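Local coordinates for protein lithostathine-1-alpha (Homo sapiens, PDB 1QDD) that may inhibit spontaneous calcium carbonate precipitation and may take part in brain and pancreas regeneration, built on a C-type lectin fold, at residues A[34-37]-A[38-42]; A[60-63]-A[64-68]. The protein carries 1 engineered substitution. All blocks are in the same frame, centred on the assembly; numbering follows the deposited sequence.

Contact 1: A[34-37]-A[38-42]; sequences TWVD and ADLYC
V36 and L40 meet one turn apart near the start of helix 35-44. Their side chains lie alongside each other and point the same way. CG1 of V36 comes 4.1 Å from CD1 of L40. This is the loose, solvent-facing side of the turn, since V36, D37 and L40 are all exposed. L40 CG stands opposite its own carbonyl carbon (chi1 -73°), which sets it 3.4 Å from V36 O. V36 O also accepts the backbone hydrogen bond of L40 N. The D37 carboxylate skirts L40, with OD1 4.2 Å from L40 CD1.

T34 is the N-cap. Its OG1 takes a weak hydrogen bond from D37 N at 3.3 Å, while T34 O accepts from A38 N at 2.9 Å. The donor sits nearly on the line of the carbonyl bond, with a C=O...N angle of 167°.

The inner side is the packed one: W35, A38 and D39 are buried. A38 CB lies 3.5 Å from T34 O. W35 O is held by D39 N at 3.0 Å. D39 OD1 accepts from L50 N, N49 ND2 and S92 OG, so several donors probably help to stabilise its charge. W35 NE1 bonds to I78 O, and its ring stacks on H81. A38 and C42 rest on L50 of strand 49-50 and F138 of strand 136-143. The C42-C140 disulfide fastens the helix to strand 136-143.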
loop_
_atom_site.group_PDB
_atom_site.type_symbol
_atom_site.label_atom_id
_atom_site.label_comp_id
_atom_site.label_asym_id
_atom_site.label_seq_id
_atom_site.Cartn_x
_atom_site.Cartn_y
_atom_site.Cartn_z
ATOM N N THR A 34 -4.124 -2.403 12.960
ATOM C CA THR A 34 -3.173 -1.306 13.104
ATOM C C THR A 34 -2.176 -1.310 11.941
ATOM O O THR A 34 -2.019 -2.333 11.266
ATOM C CB THR A 34 -2.405 -1.372 14.439
ATOM O OG1 THR A 34 -1.606 -2.557 14.399
ATOM C CG2 THR A 34 -3.323 -1.385 15.648
ATOM N N TRP A 35 -1.451 -0.211 11.730
ATOM C CA TRP A 35 -0.500 -0.151 10.622
ATOM C C TRP A 35 0.547 -1.254 10.695
ATOM O O TRP A 35 0.811 -1.950 9.707
ATOM C CB TRP A 35 0.147 1.235 10.567
ATOM C CG TRP A 35 1.058 1.462 9.398
ATOM C CD1 TRP A 35 0.751 2.055 8.208
ATOM C CD2 TRP A 35 2.456 1.162 9.317
ATOM N NE1 TRP A 35 1.848 2.118 7.378
ATOM C CE2 TRP A 35 2.911 1.566 8.053
ATOM C CE3 TRP A 35 3.371 0.577 10.206
ATOM C CZ2 TRP A 35 4.225 1.372 7.628
ATOM C CZ3 TRP A 35 4.687 0.393 9.789
ATOM C CH2 TRP A 35 5.084 0.788 8.509
ATOM N N VAL A 36 1.131 -1.470 11.885
ATOM C CA VAL A 36 2.144 -2.519 12.052
ATOM C C VAL A 36 1.592 -3.911 11.787
ATOM O O VAL A 36 2.223 -4.748 11.140
ATOM C CB VAL A 36 2.774 -2.458 13.459
ATOM C CG1 VAL A 36 3.635 -3.676 13.775
ATOM C CG2 VAL A 36 3.614 -1.194 13.611
ATOM N N ASP A 37 0.405 -4.208 12.306
ATOM C CA ASP A 37 -0.228 -5.510 12.134
ATOM C C ASP A 37 -0.635 -5.758 10.684
ATOM O O ASP A 37 -0.530 -6.894 10.202
ATOM C CB ASP A 37 -1.402 -5.693 13.097
ATOM C CG ASP A 37 -0.965 -5.858 14.545
ATOM O OD1 ASP A 37 0.232 -6.079 14.802
ATOM O OD2 ASP A 37 -1.838 -5.765 15.439
ATOM N N ALA A 38 -1.027 -4.721 9.949
ATOM C CA ALA A 38 -1.335 -4.819 8.525
ATOM C C ALA A 38 -0.062 -5.141 7.744
ATOM O O ALA A 38 -0.077 -6.045 6.897
ATOM C CB ALA A 38 -1.979 -3.539 8.033
ATOM N N ASP A 39 1.042 -4.449 8.025
ATOM C CA ASP A 39 2.291 -4.752 7.323
ATOM C C ASP A 39 2.765 -6.176 7.612
ATOM O O ASP A 39 3.241 -6.851 6.691
ATOM C CB ASP A 39 3.363 -3.722 7.663
ATOM C CG ASP A 39 4.547 -3.777 6.724
ATOM O OD1 ASP A 39 4.413 -3.495 5.517
ATOM O OD2 ASP A 39 5.664 -4.117 7.183
ATOM N N LEU A 40 2.598 -6.661 8.832
ATOM C CA LEU A 40 2.948 -8.049 9.160
ATOM C C LEU A 40 2.098 -9.038 8.395
ATOM O O LEU A 40 2.614 -10.057 7.908
ATOM C CB LEU A 40 2.849 -8.270 10.675
ATOM C CG LEU A 40 3.949 -7.628 11.522
ATOM C CD1 LEU A 40 3.630 -7.748 13.008
ATOM C CD2 LEU A 40 5.318 -8.224 11.230
ATOM N N TYR A 41 0.798 -8.790 8.196
ATOM C CA TYR A 41 -0.046 -9.664 7.397
ATOM C C TYR A 41 0.521 -9.746 5.986
ATOM O O TYR A 41 0.673 -10.821 5.381
ATOM C CB TYR A 41 -1.514 -9.189 7.376
ATOM C CG TYR A 41 -2.416 -10.073 6.541
ATOM C CD1 TYR A 41 -3.217 -11.052 7.134
ATOM C CD2 TYR A 41 -2.487 -9.971 5.161
ATOM C CE1 TYR A 41 -4.032 -11.877 6.372
ATOM C CE2 TYR A 41 -3.277 -10.796 4.397
ATOM C CZ TYR A 41 -4.059 -11.747 5.007
ATOM O OH TYR A 41 -4.858 -12.571 4.229
ATOM N N CYS A 42 0.849 -8.580 5.398
ATOM C CA CYS A 42 1.395 -8.569 4.050
ATOM C C CYS A 42 2.706 -9.341 3.939
ATOM O O CYS A 42 2.951 -9.997 2.914
ATOM C CB CYS A 42 1.595 -7.151 3.541
ATOM S SG CYS A 42 0.177 -6.051 3.458
#

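Contact 2: A[60-63]-A[64-68]; sequences AFVA and SLIKE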
loop_
_atom_site.group_PDB
_atom_site.type_symbol
_atom_site.label_atom_id
_atom_site.label_comp_id
_atom_site.label_asym_id
_atom_site.label_seq_id
_atom_site.Cartn_x
_atom_site.Cartn_y
_atom_site.Cartn_z
ATOM N N ALA A 60 -2.883 5.376 -9.489
ATOM C CA ALA A 60 -4.149 5.246 -10.202
ATOM C C ALA A 60 -4.605 3.801 -10.207
ATOM O O ALA A 60 -5.813 3.526 -10.024
ATOM C CB ALA A 60 -4.012 5.797 -11.613
ATOM N N PHE A 61 -3.730 2.840 -10.400
ATOM C CA PHE A 61 -4.049 1.425 -10.343
ATOM C C PHE A 61 -4.583 1.053 -8.965
ATOM O O PHE A 61 -5.623 0.374 -8.844
ATOM C CB PHE A 61 -2.824 0.579 -10.728
ATOM C CG PHE A 61 -3.076 -0.895 -10.541
ATOM C CD1 PHE A 61 -3.790 -1.621 -11.473
ATOM C CD2 PHE A 61 -2.636 -1.537 -9.396
ATOM C CE1 PHE A 61 -4.048 -2.965 -11.280
ATOM C CE2 PHE A 61 -2.890 -2.881 -9.191
ATOM C CZ PHE A 61 -3.602 -3.587 -10.132
ATOM N N VAL A 62 -3.889 1.440 -7.904
ATOM C CA VAL A 62 -4.309 1.125 -6.534
ATOM C C VAL A 62 -5.662 1.739 -6.204
ATOM O O VAL A 62 -6.556 1.062 -5.635
ATOM C CB VAL A 62 -3.212 1.532 -5.537
ATOM C CG1 VAL A 62 -3.725 1.433 -4.104
ATOM C CG2 VAL A 62 -1.947 0.693 -5.706
ATOM N N ALA A 63 -5.921 2.972 -6.602
ATOM C CA ALA A 63 -7.223 3.611 -6.389
ATOM C C ALA A 63 -8.331 2.828 -7.081
ATOM O O ALA A 63 -9.423 2.611 -6.509
ATOM C CB ALA A 63 -7.181 5.065 -6.842
ATOM N N SER A 64 -8.109 2.378 -8.304
ATOM C CA SER A 64 -9.091 1.617 -9.070
ATOM C C SER A 64 -9.380 0.281 -8.413
ATOM O O SER A 64 -10.544 -0.168 -8.341
ATOM C CB SER A 64 -8.610 1.421 -10.506
ATOM O OG SER A 64 -7.744 0.325 -10.670
ATOM N N LEU A 65 -8.371 -0.403 -7.899
ATOM C CA LEU A 65 -8.497 -1.663 -7.199
ATOM C C LEU A 65 -9.378 -1.535 -5.973
ATOM O O LEU A 65 -10.260 -2.370 -5.704
ATOM C CB LEU A 65 -7.100 -2.160 -6.814
ATOM C CG LEU A 65 -7.028 -3.556 -6.193
ATOM C CD1 LEU A 65 -7.443 -4.613 -7.205
ATOM C CD2 LEU A 65 -5.624 -3.869 -5.700
ATOM N N ILE A 66 -9.198 -0.487 -5.188
ATOM C CA ILE A 66 -10.015 -0.240 -3.997
ATOM C C ILE A 66 -11.449 0.044 -4.421
ATOM O O ILE A 66 -12.405 -0.517 -3.846
ATOM C CB ILE A 66 -9.429 0.876 -3.124
ATOM C CG1 ILE A 66 -8.053 0.489 -2.582
ATOM C CG2 ILE A 66 -10.399 1.177 -1.984
ATOM C CD1 ILE A 66 -7.241 1.662 -2.068
ATOM N N LYS A 67 -11.679 0.915 -5.389
ATOM C CA LYS A 67 -13.025 1.242 -5.859
ATOM C C LYS A 67 -13.747 0.013 -6.384
ATOM O O LYS A 67 -14.937 -0.194 -6.067
ATOM C CB LYS A 67 -12.949 2.336 -6.922
ATOM C CG LYS A 67 -12.734 3.743 -6.392
ATOM C CD LYS A 67 -13.236 4.785 -7.388
ATOM C CE LYS A 67 -14.586 5.332 -6.954
ATOM N NZ LYS A 67 -15.522 5.491 -8.098
ATOM N N GLU A 68 -13.093 -0.853 -7.130
ATOM C CA GLU A 68 -13.681 -2.058 -7.691
ATOM C C GLU A 68 -14.111 -3.083 -6.662
ATOM O O GLU A 68 -14.994 -3.926 -6.925
ATOM C CB GLU A 68 -12.712 -2.669 -8.724
ATOM C CG GLU A 68 -12.683 -1.854 -10.013
ATOM C CD GLU A 68 -11.685 -2.341 -11.040
ATOM O OE1 GLU A 68 -11.111 -3.436 -10.873
ATOM O OE2 GLU A 68 -11.478 -1.624 -12.046
#
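F61 and S64 meet through a serine hydroxyl that folds back on helix 56-68 of the C-type lectin fold. S64 OG donates to F61 O at 2.8 Å. It sits between its own backbone N and carbonyl carbon (chi1 84°), a torsion that turns it toward the preceding turn. L65 N also donates to F61 O, at 3.0 Å, so two bonds grip this one oxygen. The hydroxyl comes in well off the carbonyl axis, at a C=O...OG angle of 125°. L65 N is closer to that axis, at 159°. The F61 ring comes back toward the hydroxyl, which meets it obliquely, with F61 CD1 4.5 Å from S64 OG. The ring stacks on Y21 and meets Y26 edge-to-face.

On another side of the helix, V62 and I66 cross at a slant and are buried. Both touch L118 of strand 115-119. V62 also packs on V51, and I66 on T71 and F124. A63 rests against Q125. K67 N bonds to A63 O at 3.0 Å, while the lysine chain bends away into an exposed position. The apolar pair closes through one branch of V62 and the far methyl of I66: V62 CG1 lies 4.1 Å from I66 CD1.

Following the chain from the N terminus, contact 1 comes first, on helix 35-44 just after strand 24-33. Strand 49-50 follows, and contact 2 then lies on helix 56-68. The contacts run in series, so they neither nest nor cross. In each, the partners lie three or four residues apart along one helical stretch, so no loop is closed. The centres of contacts 1 and 2 are about 20 Å apart. Their nearest atoms are about 11 Å apart. They lie on opposite sides of the chain's centre. Contact 1 also reaches strand 24-33, where Y41 touches Y27 and N29. Strand 75-78 ties the two regions together, pairing with both 136-143 and 115-119.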